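Local coordinates for protein probable adenylyl-sulfate kinase (Aeropyrum pernix, PDB 2YVU) that probably transfers a phosphate from ATP to adenosine 5'-phosphosulfate, making the activated sulfate 3'-phosphoadenylyl sulfate, at residues 12-17 / 111-116; 42-47 / 87-92. One frame throughout, in Å; residues are numbered along the deposited sequence.

Contact 1 of 2, residues 12-17 / 111-116; sequences KGIVVW and GIPFLE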
ATOM      1  N   LYS A  12      16.901   4.220  -4.366  1.00 41.16           N
ATOM      2  CA  LYS A  12      15.967   4.301  -3.245  1.00 36.57           C
ATOM      3  C   LYS A  12      15.317   5.669  -3.133  1.00 35.41           C
ATOM      4  O   LYS A  12      15.963   6.701  -3.341  1.00 32.53           O
ATOM      5  CB  LYS A  12      16.676   3.956  -1.935  1.00 40.92           C
ATOM      6  CG  LYS A  12      17.306   2.566  -1.904  1.00 45.08           C
ATOM      7  CD  LYS A  12      16.269   1.450  -1.987  1.00 50.62           C
ATOM      8  CE  LYS A  12      16.942   0.077  -2.150  1.00 51.32           C
ATOM      9  NZ  LYS A  12      15.975  -1.049  -2.376  1.00 39.54           N
ATOM     10  N   GLY A  13      14.027   5.677  -2.806  1.00 30.27           N
ATOM     11  CA  GLY A  13      13.324   6.935  -2.683  1.00 25.67           C
ATOM     12  C   GLY A  13      13.370   7.400  -1.243  1.00 32.04           C
ATOM     13  O   GLY A  13      14.261   7.006  -0.491  1.00 26.26           O
ATOM     14  N   ILE A  14      12.407   8.229  -0.853  1.00 27.91           N
ATOM     15  CA  ILE A  14      12.344   8.747   0.517  1.00 29.73           C
ATOM     16  C   ILE A  14      10.879   8.889   0.891  1.00 26.86           C
ATOM     17  O   ILE A  14      10.014   8.794   0.032  1.00 25.85           O
ATOM     18  CB  ILE A  14      12.977  10.165   0.641  1.00 31.02           C
ATOM     19  CG1 ILE A  14      12.232  11.144  -0.271  1.00 30.24           C
ATOM     20  CG2 ILE A  14      14.470  10.125   0.282  1.00 32.68           C
ATOM     21  CD1 ILE A  14      12.724  12.586  -0.152  1.00 37.00           C
ATOM     22  N   VAL A  15      10.609   9.112   2.171  1.00 28.09           N
ATOM     23  CA  VAL A  15       9.240   9.304   2.648  1.00 25.09           C
ATOM     24  C   VAL A  15       9.182  10.684   3.289  1.00 29.31           C
ATOM     25  O   VAL A  15       9.893  10.964   4.261  1.00 27.50           O
ATOM     26  CB  VAL A  15       8.818   8.235   3.724  1.00 21.01           C
ATOM     27  CG1 VAL A  15       7.349   8.509   4.206  1.00 21.19           C
ATOM     28  CG2 VAL A  15       8.908   6.855   3.143  1.00 22.64           C
ATOM     29  N   VAL A  16       8.376  11.562   2.707  1.00 25.42           N
ATOM     30  CA  VAL A  16       8.207  12.892   3.247  1.00 27.36           C
ATOM     31  C   VAL A  16       6.865  12.814   3.968  1.00 28.66           C
ATOM     32  O   VAL A  16       5.823  12.595   3.336  1.00 30.38           O
ATOM     33  CB  VAL A  16       8.140  13.956   2.127  1.00 19.81           C
ATOM     34  CG1 VAL A  16       7.942  15.325   2.746  1.00 22.85           C
ATOM     35  CG2 VAL A  16       9.379  13.893   1.278  1.00 27.27           C
ATOM     36  N   TRP A  17       6.902  12.976   5.287  1.00 26.56           N
ATOM     37  CA  TRP A  17       5.710  12.883   6.122  1.00 22.80           C
ATOM     38  C   TRP A  17       5.212  14.231   6.630  1.00 31.37           C
ATOM     39  O   TRP A  17       5.786  14.803   7.577  1.00 26.20           O
ATOM     40  CB  TRP A  17       5.997  11.957   7.303  1.00 22.16           C
ATOM     41  CG  TRP A  17       4.773  11.562   8.073  1.00 19.62           C
ATOM     42  CD1 TRP A  17       4.182  12.255   9.102  1.00 27.06           C
ATOM     43  CD2 TRP A  17       3.923  10.445   7.802  1.00 21.73           C
ATOM     44  NE1 TRP A  17       3.008  11.634   9.482  1.00 24.33           N
ATOM     45  CE2 TRP A  17       2.821  10.528   8.694  1.00 24.61           C
ATOM     46  CE3 TRP A  17       3.978   9.378   6.888  1.00 22.00           C
ATOM     47  CZ2 TRP A  17       1.784   9.600   8.684  1.00 23.63           C
ATOM     48  CZ3 TRP A  17       2.949   8.459   6.885  1.00 23.68           C
ATOM     49  CH2 TRP A  17       1.861   8.574   7.777  1.00 22.66           C
ATOM     50  N   GLY A 111      15.970   1.372   5.973  1.00 41.05           N
ATOM     51  CA  GLY A 111      17.106   2.216   5.619  1.00 41.77           C
ATOM     52  C   GLY A 111      16.669   3.409   4.774  1.00 41.80           C
ATOM     53  O   GLY A 111      17.479   4.098   4.158  1.00 35.80           O
ATOM     54  N   ILE A 112      15.366   3.670   4.759  1.00 37.40           N
ATOM     55  CA  ILE A 112      14.813   4.776   3.984  1.00 34.50           C
ATOM     56  C   ILE A 112      14.726   6.069   4.784  1.00 31.36           C
ATOM     57  O   ILE A 112      14.235   6.078   5.909  1.00 28.73           O
ATOM     58  CB  ILE A 112      13.395   4.417   3.479  1.00 31.45           C
ATOM     59  CG1 ILE A 112      13.481   3.171   2.608  1.00 32.56           C
ATOM     60  CG2 ILE A 112      12.790   5.582   2.696  1.00 26.63           C
ATOM     61  CD1 ILE A 112      12.133   2.622   2.209  1.00 41.14           C
ATOM     62  N   PRO A 113      15.217   7.180   4.212  1.00 28.75           N
ATOM     63  CA  PRO A 113      15.178   8.479   4.881  1.00 35.45           C
ATOM     64  C   PRO A 113      13.721   8.852   5.164  1.00 36.53           C
ATOM     65  O   PRO A 113      12.865   8.697   4.293  1.00 27.00           O
ATOM     66  CB  PRO A 113      15.807   9.413   3.857  1.00 28.62           C
ATOM     67  CG  PRO A 113      16.776   8.517   3.165  1.00 30.84           C
ATOM     68  CD  PRO A 113      15.978   7.263   2.959  1.00 33.17           C
ATOM     69  N   PHE A 114      13.443   9.326   6.376  1.00 30.39           N
ATOM     70  CA  PHE A 114      12.084   9.710   6.742  1.00 27.90           C
ATOM     71  C   PHE A 114      12.115  11.161   7.196  1.00 31.38           C
ATOM     72  O   PHE A 114      12.640  11.475   8.265  1.00 34.39           O
ATOM     73  CB  PHE A 114      11.561   8.794   7.857  1.00 25.79           C
ATOM     74  CG  PHE A 114      10.130   9.076   8.268  1.00 28.42           C
ATOM     75  CD1 PHE A 114       9.846   9.950   9.321  1.00 24.17           C
ATOM     76  CD2 PHE A 114       9.070   8.443   7.624  1.00 25.44           C
ATOM     77  CE1 PHE A 114       8.530  10.178   9.729  1.00 26.54           C
ATOM     78  CE2 PHE A 114       7.742   8.663   8.020  1.00 28.09           C
ATOM     79  CZ  PHE A 114       7.469   9.529   9.075  1.00 23.16           C
ATOM     80  N   LEU A 115      11.554  12.046   6.379  1.00 23.06           N
ATOM     81  CA  LEU A 115      11.546  13.470   6.698  1.00 27.79           C
ATOM     82  C   LEU A 115      10.228  13.928   7.305  1.00 27.88           C
ATOM     83  O   LEU A 115       9.219  14.054   6.610  1.00 30.59           O
ATOM     84  CB  LEU A 115      11.831  14.301   5.438  1.00 21.17           C
ATOM     85  CG  LEU A 115      13.103  13.914   4.687  1.00 38.31           C
ATOM     86  CD1 LEU A 115      13.227  14.688   3.381  1.00 36.47           C
ATOM     87  CD2 LEU A 115      14.278  14.171   5.590  1.00 33.56           C
ATOM     88  N   GLU A 116      10.241  14.184   8.605  1.00 28.17           N
ATOM     89  CA  GLU A 116       9.049  14.639   9.302  1.00 28.36           C
ATOM     90  C   GLU A 116       8.971  16.160   9.165  1.00 29.34           C
ATOM     91  O   GLU A 116       9.788  16.904   9.718  1.00 28.12           O
ATOM     92  CB  GLU A 116       9.120  14.215  10.762  1.00 25.79           C
ATOM     93  CG  GLU A 116       7.912  14.584  11.597  1.00 29.54           C
ATOM     94  CD  GLU A 116       7.885  13.809  12.909  1.00 33.26           C
ATOM     95  OE1 GLU A 116       8.946  13.323  13.333  1.00 34.88           O
ATOM     96  OE2 GLU A 116       6.809  13.682  13.517  1.00 28.24           O
TER

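Contact 2 of 2, residues 42-47 / 87-92; sequences YRVEVL and IVICSF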
ATOM      1  N   TYR A  42      10.881  12.526 -11.596  1.00 36.33           N
ATOM      2  CA  TYR A  42      11.011  11.545 -10.519  1.00 31.99           C
ATOM      3  C   TYR A  42       9.704  10.778 -10.386  1.00 30.88           C
ATOM      4  O   TYR A  42       8.644  11.288 -10.738  1.00 32.01           O
ATOM      5  CB  TYR A  42      11.293  12.232  -9.184  1.00 30.62           C
ATOM      6  CG  TYR A  42      12.678  12.824  -9.035  1.00 31.52           C
ATOM      7  CD1 TYR A  42      13.770  12.013  -8.750  1.00 34.44           C
ATOM      8  CD2 TYR A  42      12.882  14.197  -9.121  1.00 31.59           C
ATOM      9  CE1 TYR A  42      15.037  12.559  -8.544  1.00 41.50           C
ATOM     10  CE2 TYR A  42      14.149  14.757  -8.920  1.00 39.50           C
ATOM     11  CZ  TYR A  42      15.221  13.928  -8.626  1.00 42.66           C
ATOM     12  OH  TYR A  42      16.475  14.450  -8.370  1.00 47.05           O
ATOM     13  N   ARG A  43       9.786   9.555  -9.872  1.00 25.70           N
ATOM     14  CA  ARG A  43       8.601   8.741  -9.622  1.00 26.46           C
ATOM     15  C   ARG A  43       8.130   9.270  -8.283  1.00 27.28           C
ATOM     16  O   ARG A  43       8.905   9.272  -7.322  1.00 27.47           O
ATOM     17  CB  ARG A  43       8.974   7.276  -9.434  1.00 30.56           C
ATOM     18  CG  ARG A  43       9.897   6.711 -10.490  1.00 38.54           C
ATOM     19  CD  ARG A  43       9.107   6.019 -11.556  1.00 46.22           C
ATOM     20  NE  ARG A  43       9.829   4.857 -12.065  1.00 51.55           N
ATOM     21  CZ  ARG A  43       9.328   4.006 -12.954  1.00 50.63           C
ATOM     22  NH1 ARG A  43       8.101   4.198 -13.426  1.00 48.95           N
ATOM     23  NH2 ARG A  43      10.052   2.969 -13.368  1.00 46.56           N
ATOM     24  N   VAL A  44       6.875   9.703  -8.210  1.00 27.87           N
ATOM     25  CA  VAL A  44       6.317  10.251  -6.976  1.00 26.67           C
ATOM     26  C   VAL A  44       4.902   9.739  -6.702  1.00 29.29           C
ATOM     27  O   VAL A  44       4.126   9.498  -7.638  1.00 26.54           O
ATOM     28  CB  VAL A  44       6.201  11.790  -7.054  1.00 28.40           C
ATOM     29  CG1 VAL A  44       5.802  12.350  -5.688  1.00 25.62           C
ATOM     30  CG2 VAL A  44       7.523  12.408  -7.526  1.00 24.23           C
ATOM     31  N   GLU A  45       4.587   9.535  -5.427  1.00 18.61           N
ATOM     32  CA  GLU A  45       3.241   9.145  -5.035  1.00 24.83           C
ATOM     33  C   GLU A  45       2.872   9.965  -3.832  1.00 28.09           C
ATOM     34  O   GLU A  45       3.654  10.075  -2.889  1.00 27.53           O
ATOM     35  CB  GLU A  45       3.143   7.678  -4.677  1.00 26.85           C
ATOM     36  CG  GLU A  45       3.308   6.764  -5.865  1.00 23.78           C
ATOM     37  CD  GLU A  45       2.119   6.832  -6.798  1.00 19.80           C
ATOM     38  OE1 GLU A  45       1.088   7.409  -6.409  1.00 27.51           O
ATOM     39  OE2 GLU A  45       2.207   6.291  -7.901  1.00 26.50           O
ATOM     40  N   VAL A  46       1.681  10.552  -3.877  1.00 23.52           N
ATOM     41  CA  VAL A  46       1.188  11.343  -2.781  1.00 20.24           C
ATOM     42  C   VAL A  46       0.124  10.477  -2.129  1.00 25.32           C
ATOM     43  O   VAL A  46      -0.820  10.063  -2.790  1.00 22.67           O
ATOM     44  CB  VAL A  46       0.518  12.639  -3.273  1.00 26.73           C
ATOM     45  CG1 VAL A  46      -0.119  13.352  -2.112  1.00 26.86           C
ATOM     46  CG2 VAL A  46       1.530  13.541  -3.942  1.00 30.38           C
ATOM     47  N   LEU A  47       0.293  10.182  -0.845  1.00 25.88           N
ATOM     48  CA  LEU A  47      -0.673   9.388  -0.118  1.00 25.53           C
ATOM     49  C   LEU A  47      -1.303  10.314   0.908  1.00 26.02           C
ATOM     50  O   LEU A  47      -0.598  10.982   1.661  1.00 23.49           O
ATOM     51  CB  LEU A  47       0.002   8.189   0.587  1.00 23.41           C
ATOM     52  CG  LEU A  47       0.862   7.249  -0.275  1.00 21.96           C
ATOM     53  CD1 LEU A  47       1.526   6.200   0.601  1.00 27.11           C
ATOM     54  CD2 LEU A  47       0.013   6.568  -1.342  1.00 26.24           C
ATOM     55  N   ILE A  87       9.536   8.507  -4.509  1.00 26.51           N
ATOM     56  CA  ILE A  87       9.522   9.573  -3.518  1.00 25.07           C
ATOM     57  C   ILE A  87       8.081   9.571  -3.013  1.00 24.72           C
ATOM     58  O   ILE A  87       7.156   9.883  -3.767  1.00 22.32           O
ATOM     59  CB  ILE A  87       9.857  10.942  -4.158  1.00 24.56           C
ATOM     60  CG1 ILE A  87      11.332  10.955  -4.616  1.00 25.13           C
ATOM     61  CG2 ILE A  87       9.589  12.070  -3.139  1.00 22.47           C
ATOM     62  CD1 ILE A  87      11.754  12.238  -5.356  1.00 28.34           C
ATOM     63  N   VAL A  88       7.887   9.203  -1.750  1.00 21.51           N
ATOM     64  CA  VAL A  88       6.537   9.119  -1.206  1.00 23.49           C
ATOM     65  C   VAL A  88       6.213  10.300  -0.334  1.00 26.75           C
ATOM     66  O   VAL A  88       6.830  10.485   0.712  1.00 25.40           O
ATOM     67  CB  VAL A  88       6.368   7.867  -0.368  1.00 19.22           C
ATOM     68  CG1 VAL A  88       4.852   7.639  -0.039  1.00 18.68           C
ATOM     69  CG2 VAL A  88       6.972   6.687  -1.117  1.00 19.10           C
ATOM     70  N   ILE A  89       5.266  11.114  -0.776  1.00 21.81           N
ATOM     71  CA  ILE A  89       4.876  12.284   0.007  1.00 23.04           C
ATOM     72  C   ILE A  89       3.578  11.954   0.738  1.00 25.44           C
ATOM     73  O   ILE A  89       2.546  11.651   0.117  1.00 24.88           O
ATOM     74  CB  ILE A  89       4.718  13.515  -0.909  1.00 26.64           C
ATOM     75  CG1 ILE A  89       6.051  13.775  -1.638  1.00 23.79           C
ATOM     76  CG2 ILE A  89       4.341  14.750  -0.086  1.00 26.14           C
ATOM     77  CD1 ILE A  89       5.903  14.649  -2.892  1.00 26.38           C
ATOM     78  N   CYS A  90       3.635  11.985   2.067  1.00 25.29           N
ATOM     79  CA  CYS A  90       2.470  11.639   2.874  1.00 22.81           C
ATOM     80  C   CYS A  90       1.835  12.801   3.626  1.00 24.10           C
ATOM     81  O   CYS A  90       2.529  13.612   4.236  1.00 26.06           O
ATOM     82  CB  CYS A  90       2.841  10.558   3.893  1.00 21.48           C
ATOM     83  SG  CYS A  90       3.392   9.024   3.213  1.00 25.65           S
ATOM     84  N   SER A  91       0.507  12.854   3.600  1.00 20.06           N
ATOM     85  CA  SER A  91      -0.240  13.893   4.295  1.00 24.19           C
ATOM     86  C   SER A  91      -1.377  13.231   5.044  1.00 29.64           C
ATOM     87  O   SER A  91      -2.428  12.915   4.466  1.00 29.57           O
ATOM     88  CB  SER A  91      -0.832  14.905   3.320  1.00 27.79           C
ATOM     89  OG  SER A  91      -1.584  15.842   4.067  1.00 33.37           O
ATOM     90  N   PHE A  92      -1.176  13.013   6.334  1.00 31.26           N
ATOM     91  CA  PHE A  92      -2.197  12.346   7.113  1.00 36.23           C
ATOM     92  C   PHE A  92      -2.511  13.007   8.435  1.00 41.70           C
ATOM     93  O   PHE A  92      -1.790  13.888   8.889  1.00 43.29           O
ATOM     94  CB  PHE A  92      -1.780  10.900   7.386  1.00 34.33           C
ATOM     95  CG  PHE A  92      -1.845  10.025   6.185  1.00 33.24           C
ATOM     96  CD1 PHE A  92      -0.730   9.854   5.378  1.00 23.74           C
ATOM     97  CD2 PHE A  92      -3.045   9.413   5.829  1.00 27.59           C
ATOM     98  CE1 PHE A  92      -0.800   9.076   4.221  1.00 25.32           C
ATOM     99  CE2 PHE A  92      -3.129   8.632   4.671  1.00 32.67           C
ATOM    100  CZ  PHE A  92      -2.002   8.461   3.865  1.00 28.51           C
TER

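Contact 1 of 2, residues 12-17 / 111-116
The rings of F114 and W17 lie side by side on one surface of the sheet, their planes 28° apart but slid so far that they barely overlap, with 5.4 Å between the centroids of the phenyl ring and the five-membered indole ring. What touches is the far end of the phenyl: F114 CZ comes within 3.3 Å of W17 CB. Farther back, F114 CD2 lies 3.8 Å from V15 CG1, so the phenyl fits between alternate residues of the neighbouring strand. It gets there because its CG stands opposite the backbone N (chi1 -178°), which lays the ring against V15 and W17. A serine in its place would probably open a gap beside V15 CG1 and W17 CB and take away one wall of the indole's packing. The strands run parallel, as in the core of a P-loop kinase, where the strand leading into the Walker A loop sits centrally; helices 64-82 and 97-109 cover the aromatic side. V15 is held through both backbone polar groups, its N donating to P113 O (3.1 Å) and its O accepting from L115 N (2.9 Å). A third bond runs from W17 N to L115 O at 2.9 Å. On the reverse surface, facing helix 170-184, the branched aliphatics I14, V16 and L115 suit the dry interior, I14 CD1 packing on L115 CD1. I14 CG2 meets P113 CB at 3.9 Å, at the partly exposed margin. The indole NE1 donates to OG of S94, probably the phosphoserine site, while E116, buried in the strand, pairs its carboxylate with R100 and R104.

Contact 2 of 2, residues 42-47 / 87-92
L47 O accepts the backbone N-H of S91 at 2.9 Å, and C90 CA and the F92 ring also crowd round it, the CA as a C-H...O contact. The F92 atom involved, CE1, is 3.2 Å from L47 O and also meets L47 CB, so the phenyl lies against the end of the neighbouring strand. Behind this point the parallel ladder continues: L47 N donates to I89 O, I89 N to E45 O, E45 N to I87 O, and I87 N to R43 O (3.0 Å). With CG turned opposite its carbonyl carbon (chi1 -54°), L47 reaches V88, CD1 to CG1 at 3.7 Å, on the surface covered by helix 64-82. The reverse surface is beta-branched, well suited to extended backbone; V44 CG1 meets I89 CD1 at 3.6 Å beneath helix 26-39. At the start, I87 CD1 makes an off-centre CH-pi contact with Y42, 4.3 Å from the ring centroid. At the subunit boundary E45 forms a salt bridge with R83 and a hydrogen bond with N84 of the second subunit, L47 packs on its L80, and R43 hydrogen-bonds the carbonyls of I10 and E11 there. S91 OG hydrogen-bonds T27, probably an ATP-binding residue, placing the end of strand 87-91 beside the Walker A loop, as is characteristic of P-loop kinases.

Overall arrangement
Both contacts are buried pairings of parallel strands in one five-stranded sheet, and strands 14-19 and 87-91 are neighbours in it, so contact 2 continues the sheet from contact 1. Their centres are 10 Å apart. V16 is probably hydrogen-bonded to V88 and C90, and the W17 indole packs on C90 and F92. Contact 1 lies inside the sheet, away from the other subunit, and its aromatic and aliphatic chains meet helices of their own chain. Contact 2 includes segment 42-47, on the outermost strand, from which R43 and E45 reach the second subunit. At their C-terminal ends both approach the probable catalytic region, contact 1 through W17 and contact 2 through S91.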